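Local structure of succinoglycan biosynthesis protein (Bacillus cereus ATCC 14579, 2QGM) at residues 346-351 / 363-368; 81-86 / 408-413; 86-91 / 438-443; 340-345 / 433-438. The protein is of unproven function but, as a member of the erythromycin esterase family, is probably an enzyme, perhaps a hydrolase. All blocks are in the same frame, centred on the assembly; numbering follows the deposited sequence.

Contact 1 (346-351 / 363-368)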
loop_
_atom_site.group_PDB
_atom_site.type_symbol
_atom_site.label_atom_id
_atom_site.label_comp_id
_atom_site.label_asym_id
_atom_site.label_seq_id
_atom_site.Cartn_x
_atom_site.Cartn_y
_atom_site.Cartn_z
ATOM N N GLY A 346 -2.678 -1.107 -22.483
ATOM C CA GLY A 346 -2.771 -2.522 -22.193
ATOM C C GLY A 346 -4.073 -2.901 -21.524
ATOM O O GLY A 346 -4.965 -2.071 -21.351
ATOM N N ASN A 347 -4.184 -4.175 -21.166
ATOM C CA ASN A 347 -5.371 -4.707 -20.498
ATOM C C ASN A 347 -5.023 -4.967 -19.036
ATOM O O ASN A 347 -3.859 -5.174 -18.694
ATOM C CB ASN A 347 -5.802 -6.024 -21.146
ATOM C CG ASN A 347 -6.411 -5.828 -22.524
ATOM O OD1 ASN A 347 -6.523 -6.771 -23.309
ATOM N ND2 ASN A 347 -6.822 -4.605 -22.814
ATOM N N PHE A 348 -6.030 -4.969 -18.176
ATOM C CA PHE A 348 -5.783 -5.204 -16.765
ATOM C C PHE A 348 -6.918 -6.002 -16.152
ATOM O O PHE A 348 -8.014 -6.086 -16.712
ATOM C CB PHE A 348 -5.639 -3.873 -16.033
ATOM C CG PHE A 348 -6.830 -2.978 -16.184
ATOM C CD1 PHE A 348 -7.940 -3.122 -15.356
ATOM C CD2 PHE A 348 -6.860 -2.015 -17.184
ATOM C CE1 PHE A 348 -9.067 -2.316 -15.529
ATOM C CE2 PHE A 348 -7.976 -1.212 -17.363
ATOM C CZ PHE A 348 -9.081 -1.361 -16.536
ATOM N N THR A 349 -6.637 -6.581 -14.989
ATOM C CA THR A 349 -7.605 -7.380 -14.250
ATOM C C THR A 349 -8.398 -6.445 -13.352
ATOM O O THR A 349 -7.830 -5.538 -12.745
ATOM C CB THR A 349 -6.898 -8.402 -13.347
ATOM O OG1 THR A 349 -6.087 -9.277 -14.144
ATOM C CG2 THR A 349 -7.922 -9.216 -12.566
ATOM N N LEU A 350 -9.705 -6.664 -13.271
ATOM C CA LEU A 350 -10.559 -5.841 -12.416
ATOM C C LEU A 350 -11.854 -6.593 -12.116
ATOM O O LEU A 350 -12.033 -7.727 -12.555
ATOM C CB LEU A 350 -10.863 -4.486 -13.085
ATOM C CG LEU A 350 -11.790 -4.331 -14.303
ATOM C CD1 LEU A 350 -11.648 -5.525 -15.233
ATOM C CD2 LEU A 350 -13.227 -4.192 -13.853
ATOM N N TYR A 351 -12.747 -5.962 -11.363
ATOM C CA TYR A 351 -14.024 -6.575 -11.011
ATOM C C TYR A 351 -15.129 -6.404 -12.047
ATOM O O TYR A 351 -15.341 -7.271 -12.894
ATOM C CB TYR A 351 -14.513 -6.028 -9.679
ATOM C CG TYR A 351 -14.000 -6.794 -8.494
ATOM C CD1 TYR A 351 -14.378 -8.116 -8.285
ATOM C CD2 TYR A 351 -13.152 -6.195 -7.571
ATOM C CE1 TYR A 351 -13.930 -8.825 -7.179
ATOM C CE2 TYR A 351 -12.693 -6.892 -6.461
ATOM C CZ TYR A 351 -13.089 -8.210 -6.271
ATOM O OH TYR A 351 -12.660 -8.906 -5.167
ATOM N N THR A 363 -12.750 -10.013 -14.045
ATOM C CA THR A 363 -12.707 -9.982 -15.504
ATOM C C THR A 363 -11.533 -9.115 -15.963
ATOM O O THR A 363 -10.641 -8.813 -15.174
ATOM C CB THR A 363 -14.024 -9.419 -16.086
ATOM O OG1 THR A 363 -14.022 -9.570 -17.513
ATOM C CG2 THR A 363 -14.172 -7.944 -15.735
ATOM N N THR A 364 -11.545 -8.715 -17.231
ATOM C CA THR A 364 -10.484 -7.889 -17.796
ATOM C C THR A 364 -11.036 -6.710 -18.608
ATOM O O THR A 364 -12.106 -6.807 -19.213
ATOM C CB THR A 364 -9.564 -8.730 -18.718
ATOM O OG1 THR A 364 -8.916 -9.751 -17.948
ATOM C CG2 THR A 364 -8.514 -7.855 -19.370
ATOM N N ASP A 365 -10.302 -5.599 -18.617
ATOM C CA ASP A 365 -10.710 -4.420 -19.368
ATOM C C ASP A 365 -9.483 -3.765 -19.994
ATOM O O ASP A 365 -8.353 -4.197 -19.754
ATOM C CB ASP A 365 -11.453 -3.437 -18.456
ATOM C CG ASP A 365 -12.116 -2.316 -19.231
ATOM O OD1 ASP A 365 -12.419 -2.520 -20.427
ATOM O OD2 ASP A 365 -12.347 -1.233 -18.646
ATOM N N THR A 366 -9.702 -2.731 -20.800
ATOM C CA THR A 366 -8.601 -2.055 -21.475
ATOM C C THR A 366 -8.407 -0.626 -21.001
ATOM O O THR A 366 -9.370 0.103 -20.762
ATOM C CB THR A 366 -8.830 -2.054 -23.000
ATOM O OG1 THR A 366 -9.115 -3.390 -23.433
ATOM C CG2 THR A 366 -7.597 -1.544 -23.733
ATOM N N ILE A 367 -7.149 -0.224 -20.877
ATOM C CA ILE A 367 -6.815 1.118 -20.430
ATOM C C ILE A 367 -7.258 2.187 -21.428
ATOM O O ILE A 367 -6.803 2.204 -22.574
ATOM C CB ILE A 367 -5.294 1.258 -20.214
ATOM C CG1 ILE A 367 -4.842 0.319 -19.095
ATOM C CG2 ILE A 367 -4.939 2.702 -19.866
ATOM C CD1 ILE A 367 -3.341 0.349 -18.843
ATOM N N PRO A 368 -8.159 3.088 -21.004
ATOM C CA PRO A 368 -8.635 4.152 -21.891
ATOM C C PRO A 368 -7.484 5.089 -22.255
ATOM O O PRO A 368 -6.609 5.363 -21.432
ATOM C CB PRO A 368 -9.694 4.863 -21.050
ATOM C CG PRO A 368 -10.188 3.796 -20.140
ATOM C CD PRO A 368 -8.919 3.083 -19.743
HETATM O O HOH W 1 -4.634 0.551 -23.816
#
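Strands 346-350 and 363-366 form a two-stranded antiparallel sheet, and Phe348 and Asp365 meet at its middle as a hydrogen-bonded pair. Phe348 N gives a bond of 2.9 Å to Asp365 O, and Asp365 N returns one of 3.0 Å to Phe348 O. Leu350 and Thr363 make the next such pair. There Leu350 N approaches Thr363 O from above the carbonyl plane, 36° out of it, while Thr363 N meets Leu350 O almost head-on. At the other end Ile367 N binds Gly346 O at 2.9 Å, nearly straight. A water spans the same end from Gly346 N to Ile367 O.

The side chains of Phe348, Leu350, Thr363 and Asp365 share one face of this beta-hairpin. CG of Phe348 sits between its backbone N and carbonyl carbon (chi1 57°), which folds the ring back over the partner strand. Asp365 O lies over one ring face, offset toward the rim. Ile367 CG1 comes to the ring edge, 3.6 Å from Phe348 CD2. Asp365 runs beside the ring, with its CB 3.7 Å from Phe348 CZ and the carboxylate and ring planes 67° apart. Leu350 CD1 packs on Thr363 CG2 at 3.5 Å. Ile410 of a nearby loop also packs on Phe348, covering that part of the face.

Asn347, Thr349, Thr364 and Thr366 take the other face. The amide of Asn347 reaches across, placing ND2 2.7 Å from Thr366 OG1. Thr364 CG2 lies against Asn347 CB. Thr349 OG1 bonds to Ser442 OG, tying the hairpin to the C-terminal segment.

Contact 2 (81-86 / 408-413)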
loop_
_atom_site.group_PDB
_atom_site.type_symbol
_atom_site.label_atom_id
_atom_site.label_comp_id
_atom_site.label_asym_id
_atom_site.label_seq_id
_atom_site.Cartn_x
_atom_site.Cartn_y
_atom_site.Cartn_z
ATOM N N GLU A 81 0.905 1.607 -7.377
ATOM C CA GLU A 81 0.549 0.814 -8.547
ATOM C C GLU A 81 -0.573 1.555 -9.267
ATOM O O GLU A 81 -1.556 1.989 -8.646
ATOM C CB GLU A 81 0.125 -0.609 -8.141
ATOM C CG GLU A 81 -0.817 -0.679 -6.952
ATOM C CD GLU A 81 -0.943 -2.088 -6.411
ATOM O OE1 GLU A 81 0.104 -2.736 -6.204
ATOM O OE2 GLU A 81 -2.083 -2.551 -6.181
ATOM N N ASN A 82 -0.410 1.720 -10.579
ATOM C CA ASN A 82 -1.383 2.444 -11.385
ATOM C C ASN A 82 -2.760 1.792 -11.406
ATOM O O ASN A 82 -3.777 2.477 -11.506
ATOM C CB ASN A 82 -0.863 2.619 -12.814
ATOM C CG ASN A 82 -1.341 3.911 -13.441
ATOM O OD1 ASN A 82 -2.255 4.555 -12.922
ATOM N ND2 ASN A 82 -0.729 4.305 -14.555
ATOM N N THR A 83 -2.787 0.467 -11.338
ATOM C CA THR A 83 -4.042 -0.270 -11.300
ATOM C C THR A 83 -3.833 -1.364 -10.272
ATOM O O THR A 83 -2.738 -1.497 -9.711
ATOM C CB THR A 83 -4.387 -0.946 -12.649
ATOM O OG1 THR A 83 -3.710 -2.208 -12.739
ATOM C CG2 THR A 83 -3.969 -0.056 -13.815
ATOM N N HIS A 84 -4.882 -2.141 -10.022
ATOM C CA HIS A 84 -4.822 -3.263 -9.087
ATOM C C HIS A 84 -4.835 -4.564 -9.890
ATOM O O HIS A 84 -5.184 -5.616 -9.370
ATOM C CB HIS A 84 -6.027 -3.236 -8.140
ATOM C CG HIS A 84 -5.843 -2.345 -6.950
ATOM N ND1 HIS A 84 -6.878 -1.641 -6.371
ATOM C CD2 HIS A 84 -4.748 -2.086 -6.194
ATOM C CE1 HIS A 84 -6.430 -0.988 -5.313
ATOM N NE2 HIS A 84 -5.140 -1.243 -5.184
ATOM N N GLY A 85 -4.450 -4.494 -11.164
ATOM C CA GLY A 85 -4.454 -5.700 -11.976
ATOM C C GLY A 85 -3.498 -5.762 -13.154
ATOM O O GLY A 85 -3.810 -6.393 -14.165
ATOM N N SER A 86 -2.342 -5.118 -13.032
ATOM C CA SER A 86 -1.336 -5.127 -14.092
ATOM C C SER A 86 -0.200 -6.074 -13.713
ATOM O O SER A 86 0.520 -5.832 -12.751
ATOM C CB SER A 86 -0.784 -3.715 -14.307
ATOM O OG SER A 86 -1.810 -2.841 -14.756
ATOM N N LEU A 408 -3.793 9.007 -15.125
ATOM C CA LEU A 408 -4.555 7.771 -15.088
ATOM C C LEU A 408 -4.576 7.192 -13.683
ATOM O O LEU A 408 -3.576 7.246 -12.977
ATOM C CB LEU A 408 -3.927 6.744 -16.020
ATOM C CG LEU A 408 -4.545 5.348 -15.929
ATOM C CD1 LEU A 408 -5.945 5.389 -16.530
ATOM C CD2 LEU A 408 -3.654 4.334 -16.652
ATOM N N SER A 409 -5.715 6.636 -13.289
ATOM C CA SER A 409 -5.859 6.018 -11.977
ATOM C C SER A 409 -7.052 5.072 -12.036
ATOM O O SER A 409 -8.195 5.500 -12.185
ATOM C CB SER A 409 -6.065 7.081 -10.902
ATOM O OG SER A 409 -5.831 6.539 -9.611
ATOM N N ILE A 410 -6.770 3.776 -11.929
ATOM C CA ILE A 410 -7.810 2.752 -12.006
ATOM C C ILE A 410 -7.841 1.899 -10.745
ATOM O O ILE A 410 -6.826 1.329 -10.342
ATOM C CB ILE A 410 -7.583 1.810 -13.210
ATOM C CG1 ILE A 410 -7.504 2.634 -14.507
ATOM C CG2 ILE A 410 -8.718 0.795 -13.291
ATOM C CD1 ILE A 410 -7.151 1.809 -15.732
ATOM N N GLY A 411 -9.015 1.814 -10.130
ATOM C CA GLY A 411 -9.163 1.020 -8.923
ATOM C C GLY A 411 -9.526 -0.424 -9.215
ATOM O O GLY A 411 -9.281 -0.930 -10.314
ATOM N N GLY A 412 -10.109 -1.089 -8.226
ATOM C CA GLY A 412 -10.501 -2.473 -8.397
ATOM C C GLY A 412 -11.804 -2.595 -9.155
ATOM O O GLY A 412 -12.195 -3.692 -9.559
ATOM N N GLN A 413 -12.470 -1.460 -9.352
ATOM C CA GLN A 413 -13.744 -1.414 -10.067
ATOM C C GLN A 413 -13.862 -0.150 -10.910
ATOM O O GLN A 413 -13.199 0.857 -10.647
ATOM C CB GLN A 413 -14.917 -1.435 -9.083
ATOM C CG GLN A 413 -15.076 -2.696 -8.254
ATOM C CD GLN A 413 -16.384 -2.679 -7.479
ATOM O OE1 GLN A 413 -17.456 -2.510 -8.063
ATOM N NE2 GLN A 413 -16.305 -2.851 -6.163
HETATM O O HOH W 2 -7.350 -2.923 -11.208
#
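Asn82 lies against Leu408 and Ile410, and these residues with Thr83 carry most of the contact. The side chains of Asn82 and Leu408 cross at about a right angle, the amide group lying near Leu408 CD2. The backbone bond beside them is long but straight: Ile410 N reaches Asn82 O at 3.3 Å and 170°. One step on, Thr83 CA points its hydrogen at Ile410 O, with 3.4 Å between carbon and oxygen. Ile410 O also accepts from His306 NE2.

The side chains of Thr83 and Ile410 lie side by side, with Thr83 CG2 4.1 Å from Ile410 CB. The two segments are loops. One joins strand 76-79 of the main mixed sheet to helix 87-104, and the other follows strand 404-408. Thr83 shapes the first loop as an ST turn: its OG1 accepts from Gly85 N at 2.9 Å. The same oxygen is hydrogen-bonded to Ser86 OG. With chi1 at 84°, OG1 stands between the backbone N and carbonyl carbon, and CG2 is left to face Ile410.

The edge of the His84 ring lies near Gly412, and the ring meets that of His306 edge-to-face. Water 2 accepts from His84 N at 2.8 Å and donates to Gly411 O at 2.9 Å.

Contact 3 (86-91 / 438-443)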
loop_
_atom_site.group_PDB
_atom_site.type_symbol
_atom_site.label_atom_id
_atom_site.label_comp_id
_atom_site.label_asym_id
_atom_site.label_seq_id
_atom_site.Cartn_x
_atom_site.Cartn_y
_atom_site.Cartn_z
ATOM N N SER A 86 -2.342 -5.118 -13.032
ATOM C CA SER A 86 -1.336 -5.127 -14.092
ATOM C C SER A 86 -0.200 -6.074 -13.713
ATOM O O SER A 86 0.520 -5.832 -12.751
ATOM C CB SER A 86 -0.784 -3.715 -14.307
ATOM O OG SER A 86 -1.810 -2.841 -14.756
ATOM N N SER A 87 -0.032 -7.149 -14.476
ATOM C CA SER A 87 1.010 -8.131 -14.177
ATOM C C SER A 87 2.402 -7.544 -13.980
ATOM O O SER A 87 3.022 -7.740 -12.931
ATOM C CB SER A 87 1.078 -9.208 -15.266
ATOM O OG SER A 87 2.098 -10.149 -14.982
ATOM N N GLU A 88 2.898 -6.834 -14.988
ATOM C CA GLU A 88 4.234 -6.246 -14.926
ATOM C C GLU A 88 4.423 -5.244 -13.803
ATOM O O GLU A 88 5.541 -5.065 -13.324
ATOM C CB GLU A 88 4.586 -5.586 -16.260
ATOM C CG GLU A 88 4.528 -6.527 -17.451
ATOM C CD GLU A 88 3.128 -6.682 -18.016
ATOM O OE1 GLU A 88 2.167 -6.171 -17.398
ATOM O OE2 GLU A 88 2.987 -7.316 -19.086
ATOM N N ILE A 89 3.349 -4.571 -13.395
ATOM C CA ILE A 89 3.483 -3.627 -12.293
ATOM C C ILE A 89 3.717 -4.404 -10.988
ATOM O O ILE A 89 4.622 -4.072 -10.231
ATOM C CB ILE A 89 2.253 -2.710 -12.180
ATOM C CG1 ILE A 89 2.189 -1.817 -13.422
ATOM C CG2 ILE A 89 2.341 -1.854 -10.917
ATOM C CD1 ILE A 89 1.091 -0.769 -13.404
ATOM N N PHE A 90 2.921 -5.443 -10.735
ATOM C CA PHE A 90 3.114 -6.240 -9.527
ATOM C C PHE A 90 4.516 -6.867 -9.505
ATOM O O PHE A 90 5.203 -6.839 -8.479
ATOM C CB PHE A 90 2.081 -7.373 -9.413
ATOM C CG PHE A 90 0.681 -6.908 -9.098
ATOM C CD1 PHE A 90 0.463 -5.800 -8.286
ATOM C CD2 PHE A 90 -0.421 -7.610 -9.578
ATOM C CE1 PHE A 90 -0.829 -5.399 -7.956
ATOM C CE2 PHE A 90 -1.719 -7.219 -9.255
ATOM C CZ PHE A 90 -1.922 -6.109 -8.440
ATOM N N THR A 91 4.940 -7.440 -10.628
ATOM C CA THR A 91 6.249 -8.077 -10.694
ATOM C C THR A 91 7.383 -7.063 -10.554
ATOM O O THR A 91 8.376 -7.339 -9.885
ATOM C CB THR A 91 6.410 -8.870 -12.005
ATOM O OG1 THR A 91 5.446 -9.929 -12.031
ATOM C CG2 THR A 91 7.808 -9.473 -12.099
ATOM N N LYS A 438 3.847 -0.679 -21.761
ATOM C CA LYS A 438 2.806 -1.667 -22.005
ATOM C C LYS A 438 2.648 -2.655 -20.862
ATOM O O LYS A 438 3.624 -3.226 -20.366
ATOM C CB LYS A 438 3.078 -2.433 -23.309
ATOM C CG LYS A 438 2.976 -1.588 -24.572
ATOM C CD LYS A 438 3.094 -2.434 -25.840
ATOM C CE LYS A 438 2.955 -1.579 -27.097
ATOM N NZ LYS A 438 2.944 -2.404 -28.348
ATOM N N THR A 439 1.406 -2.844 -20.434
ATOM C CA THR A 439 1.114 -3.780 -19.360
ATOM C C THR A 439 -0.001 -4.746 -19.755
ATOM O O THR A 439 -0.722 -4.518 -20.729
ATOM C CB THR A 439 0.747 -3.028 -18.062
ATOM O OG1 THR A 439 -0.182 -1.979 -18.353
ATOM C CG2 THR A 439 2.001 -2.425 -17.439
ATOM N N SER A 440 -0.119 -5.836 -19.009
ATOM C CA SER A 440 -1.127 -6.851 -19.286
ATOM C C SER A 440 -1.766 -7.320 -17.983
ATOM O O SER A 440 -1.291 -6.989 -16.901
ATOM C CB SER A 440 -0.491 -8.036 -20.033
ATOM O OG SER A 440 0.537 -8.650 -19.270
ATOM N N PRO A 441 -2.857 -8.101 -18.071
ATOM C CA PRO A 441 -3.549 -8.598 -16.876
ATOM C C PRO A 441 -2.762 -9.501 -15.929
ATOM O O PRO A 441 -1.999 -10.377 -16.347
ATOM C CB PRO A 441 -4.762 -9.326 -17.453
ATOM C CG PRO A 441 -5.036 -8.581 -18.726
ATOM C CD PRO A 441 -3.635 -8.406 -19.283
ATOM N N SER A 442 -2.971 -9.272 -14.639
ATOM C CA SER A 442 -2.349 -10.077 -13.598
ATOM C C SER A 442 -2.975 -11.469 -13.690
ATOM O O SER A 442 -4.061 -11.631 -14.251
ATOM C CB SER A 442 -2.647 -9.467 -12.232
ATOM O OG SER A 442 -4.033 -9.224 -12.096
ATOM N N HIS A 443 -2.306 -12.468 -13.126
ATOM C CA HIS A 443 -2.816 -13.837 -13.173
ATOM C C HIS A 443 -3.300 -14.335 -11.815
ATOM O O HIS A 443 -2.489 -14.696 -10.963
ATOM C CB HIS A 443 -1.727 -14.782 -13.690
ATOM C CG HIS A 443 -1.131 -14.360 -14.997
ATOM N ND1 HIS A 443 -0.283 -13.280 -15.111
ATOM C CD2 HIS A 443 -1.277 -14.860 -16.244
ATOM C CE1 HIS A 443 0.067 -13.131 -16.377
ATOM N NE2 HIS A 443 -0.522 -14.075 -17.085
HETATM O O HOH W 3 -2.665 -3.130 -17.212
#
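Ser87 opens helix 87-104, and its first turn packs on the end of strand 432-439 and the chain just after it. Ser87 N gives its hydrogen to Ser440 O, a bond of 2.7 Å. Ser86, at the N-cap position, makes no capping bond with its side chain. Its carbonyl O accepts from Phe90 N, the ordinary first bond of the helix, and more weakly from Ile89 N.

The carboxylate of Glu88 grips Ser440 twice. Ser440 N donates to Glu88 OE1 at 2.8 Å, and Ser440 OG donates to Glu88 OE2, also at 2.8 Å. Both oxygens are met on their syn sides, 18° and 28° out of the carboxylate plane. A bend at chi2 (84°) curls the Glu88 chain back toward Ser440, and the two bonds would limit rotation of the carboxylate. Two donors and the helix N-terminus nearby would probably favour its charged form.

Several other hydroxyls have partners. Ser86 OG and Thr439 OG1 are 4.0 Å apart, and water 3 joins them, 2.6 Å from Ser86 OG. Ser86 OG has this water besides its Thr83 partner, and Thr439 OG1 also bonds to Thr343 OG1. Ser87 OG lies at the edge of the His443 ring, near its plane; Ser87 OG and His443 ND1 both bond to Glu144 OE2.

Apolar atoms fill in around these bonds. Ile89 CG1 touches Thr439 CG2. Ser442 CB meets the edge of the Phe90 ring, 3.8 Å from Phe90 CE2.

Contact 4 (340-345 / 433-438)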
loop_
_atom_site.group_PDB
_atom_site.type_symbol
_atom_site.label_atom_id
_atom_site.label_comp_id
_atom_site.label_asym_id
_atom_site.label_seq_id
_atom_site.Cartn_x
_atom_site.Cartn_y
_atom_site.Cartn_z
ATOM N N GLY A 340 5.548 6.646 -7.460
ATOM C CA GLY A 340 4.301 6.319 -8.126
ATOM C C GLY A 340 4.482 5.383 -9.311
ATOM O O GLY A 340 5.574 5.278 -9.872
ATOM N N SER A 341 3.401 4.713 -9.691
ATOM C CA SER A 341 3.407 3.775 -10.808
ATOM C C SER A 341 2.635 4.331 -11.996
ATOM O O SER A 341 1.500 4.787 -11.846
ATOM C CB SER A 341 2.767 2.453 -10.379
ATOM O OG SER A 341 2.408 1.657 -11.499
ATOM N N THR A 342 3.251 4.295 -13.174
ATOM C CA THR A 342 2.591 4.776 -14.376
ATOM C C THR A 342 2.710 3.773 -15.517
ATOM O O THR A 342 3.704 3.059 -15.641
ATOM C CB THR A 342 3.169 6.149 -14.862
ATOM O OG1 THR A 342 4.589 6.060 -15.040
ATOM C CG2 THR A 342 2.862 7.248 -13.856
ATOM N N THR A 343 1.657 3.699 -16.323
ATOM C CA THR A 343 1.639 2.820 -17.478
ATOM C C THR A 343 0.872 3.537 -18.576
ATOM O O THR A 343 0.070 4.422 -18.299
ATOM C CB THR A 343 0.990 1.454 -17.161
ATOM O OG1 THR A 343 1.110 0.603 -18.305
ATOM C CG2 THR A 343 -0.481 1.621 -16.804
ATOM N N THR A 344 1.125 3.159 -19.821
ATOM C CA THR A 344 0.465 3.813 -20.947
ATOM C C THR A 344 -0.733 3.085 -21.543
ATOM O O THR A 344 -1.817 3.655 -21.659
ATOM C CB THR A 344 1.480 4.083 -22.076
ATOM O OG1 THR A 344 2.507 4.957 -21.590
ATOM C CG2 THR A 344 0.794 4.733 -23.271
ATOM N N GLU A 345 -0.538 1.829 -21.915
ATOM C CA GLU A 345 -1.599 1.056 -22.549
ATOM C C GLU A 345 -1.579 -0.425 -22.181
ATOM O O GLU A 345 -0.597 -0.937 -21.646
ATOM C CB GLU A 345 -1.474 1.205 -24.069
ATOM C CG GLU A 345 -0.058 0.920 -24.585
ATOM C CD GLU A 345 0.064 1.056 -26.094
ATOM O OE1 GLU A 345 -0.569 0.256 -26.819
ATOM O OE2 GLU A 345 0.801 1.953 -26.553
ATOM N N ILE A 433 8.703 8.171 -10.145
ATOM C CA ILE A 433 7.751 7.289 -10.795
ATOM C C ILE A 433 8.521 6.226 -11.554
ATOM O O ILE A 433 9.672 6.436 -11.942
ATOM C CB ILE A 433 6.828 8.021 -11.825
ATOM C CG1 ILE A 433 7.668 8.661 -12.932
ATOM C CG2 ILE A 433 5.972 9.054 -11.122
ATOM C CD1 ILE A 433 6.851 9.054 -14.141
ATOM N N PHE A 434 7.913 5.055 -11.698
ATOM C CA PHE A 434 8.505 4.003 -12.513
ATOM C C PHE A 434 7.448 3.743 -13.567
ATOM O O PHE A 434 6.298 3.408 -13.265
ATOM C CB PHE A 434 8.879 2.732 -11.715
ATOM C CG PHE A 434 7.718 1.992 -11.091
ATOM C CD1 PHE A 434 7.173 0.859 -11.703
ATOM C CD2 PHE A 434 7.220 2.386 -9.854
ATOM C CE1 PHE A 434 6.152 0.128 -11.084
ATOM C CE2 PHE A 434 6.202 1.664 -9.231
ATOM C CZ PHE A 434 5.668 0.535 -9.843
ATOM N N HIS A 435 7.839 3.963 -14.815
ATOM C CA HIS A 435 6.934 3.793 -15.930
ATOM C C HIS A 435 7.142 2.476 -16.660
ATOM O O HIS A 435 8.277 2.035 -16.858
ATOM C CB HIS A 435 7.111 4.952 -16.922
ATOM C CG HIS A 435 6.086 4.979 -18.008
ATOM N ND1 HIS A 435 4.765 5.305 -17.779
ATOM C CD2 HIS A 435 6.175 4.694 -19.331
ATOM C CE1 HIS A 435 4.088 5.216 -18.907
ATOM N NE2 HIS A 435 4.922 4.845 -19.866
ATOM N N ILE A 436 6.029 1.841 -17.015
ATOM C CA ILE A 436 6.027 0.600 -17.785
ATOM C C ILE A 436 5.033 0.883 -18.908
ATOM O O ILE A 436 3.821 0.832 -18.705
ATOM C CB ILE A 436 5.526 -0.621 -16.967
ATOM C CG1 ILE A 436 6.439 -0.858 -15.763
ATOM C CG2 ILE A 436 5.488 -1.865 -17.869
ATOM C CD1 ILE A 436 6.069 -2.074 -14.923
ATOM N N ARG A 437 5.546 1.203 -20.091
ATOM C CA ARG A 437 4.681 1.543 -21.218
ATOM C C ARG A 437 3.527 0.568 -21.444
ATOM O O ARG A 437 2.360 0.945 -21.347
ATOM C CB ARG A 437 5.507 1.652 -22.500
ATOM C CG ARG A 437 4.721 2.156 -23.693
ATOM C CD ARG A 437 5.546 2.027 -24.958
ATOM N NE ARG A 437 6.754 2.846 -24.914
ATOM C CZ ARG A 437 7.787 2.687 -25.732
ATOM N NH1 ARG A 437 7.760 1.733 -26.652
ATOM N NH2 ARG A 437 8.841 3.489 -25.640
ATOM N N LYS A 438 3.847 -0.679 -21.761
ATOM C CA LYS A 438 2.806 -1.667 -22.005
ATOM C C LYS A 438 2.648 -2.655 -20.862
ATOM O O LYS A 438 3.624 -3.226 -20.366
ATOM C CB LYS A 438 3.078 -2.433 -23.309
ATOM C CG LYS A 438 2.976 -1.588 -24.572
ATOM C CD LYS A 438 3.094 -2.434 -25.840
ATOM C CE LYS A 438 2.955 -1.579 -27.097
ATOM N NZ LYS A 438 2.944 -2.404 -28.348
HETATM O O HOH W 4 4.357 1.353 -13.399
#
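The ring of Phe434 has Ser341 CA over one face, 4.2 Å from the centroid and 22° off the ring normal, a CH-pi contact. Ser341 CB lies 3.5 Å from Phe434 CZ. The His435 ring is met at its edge by two threonines. Thr342 OG1 and His435 ND1 share a hydrogen bond of 2.8 Å, and His435 NE2 gives a weak one to Thr344 OG1, whose stronger partner is Asn375 O. Strands 336-344 and 432-439 are parallel neighbours in the main mixed sheet. Phe434 and Ser341 face helix 87-104; His435 and Thr342 face helix 374-380.

His435 CG is trans to the backbone N (chi1 -172°), which places the ring beside strand 336-344. The ladder runs from Phe434 N to Gly340 O, Thr342 N to Phe434 O and Ile436 N to Thr342 O. Water 4 links Ser341 OG, Thr342 O and Phe434 O.

The strands then turn a corner. Arg437 O accepts from Thr344 N, at 3.0 Å, and Glu345 N, at 3.1 Å. Glu345 and Lys438 run side by side, their CG atoms 3.9 Å apart. Besides bonding to Thr439, Thr343 OG1 donates to Ile436 O at 2.7 Å, almost in line with the carbonyl bond.

Contacts 2 and 4 are buried, whereas contacts 1 and 3 are partly buried. Contact 4 is a parallel pair in the main mixed sheet. Contact 1 is a separate antiparallel hairpin, and its strand 346-350 directly follows strand 336-344. Contacts 3 and 4 both use strand 432-439 and share Lys438; contacts 2 and 3 share Ser86. Backbone ladders hold contacts 1 and 4. Contact 2 has one direct backbone bond and a water, and contact 3 joins one backbone bond to a carboxylate that grips a serine. Gly85 O joins three of them, lying 3.0 Å from both Thr349 N and Ser442 N. Ile367 packs contact 1 on the corner of contact 4.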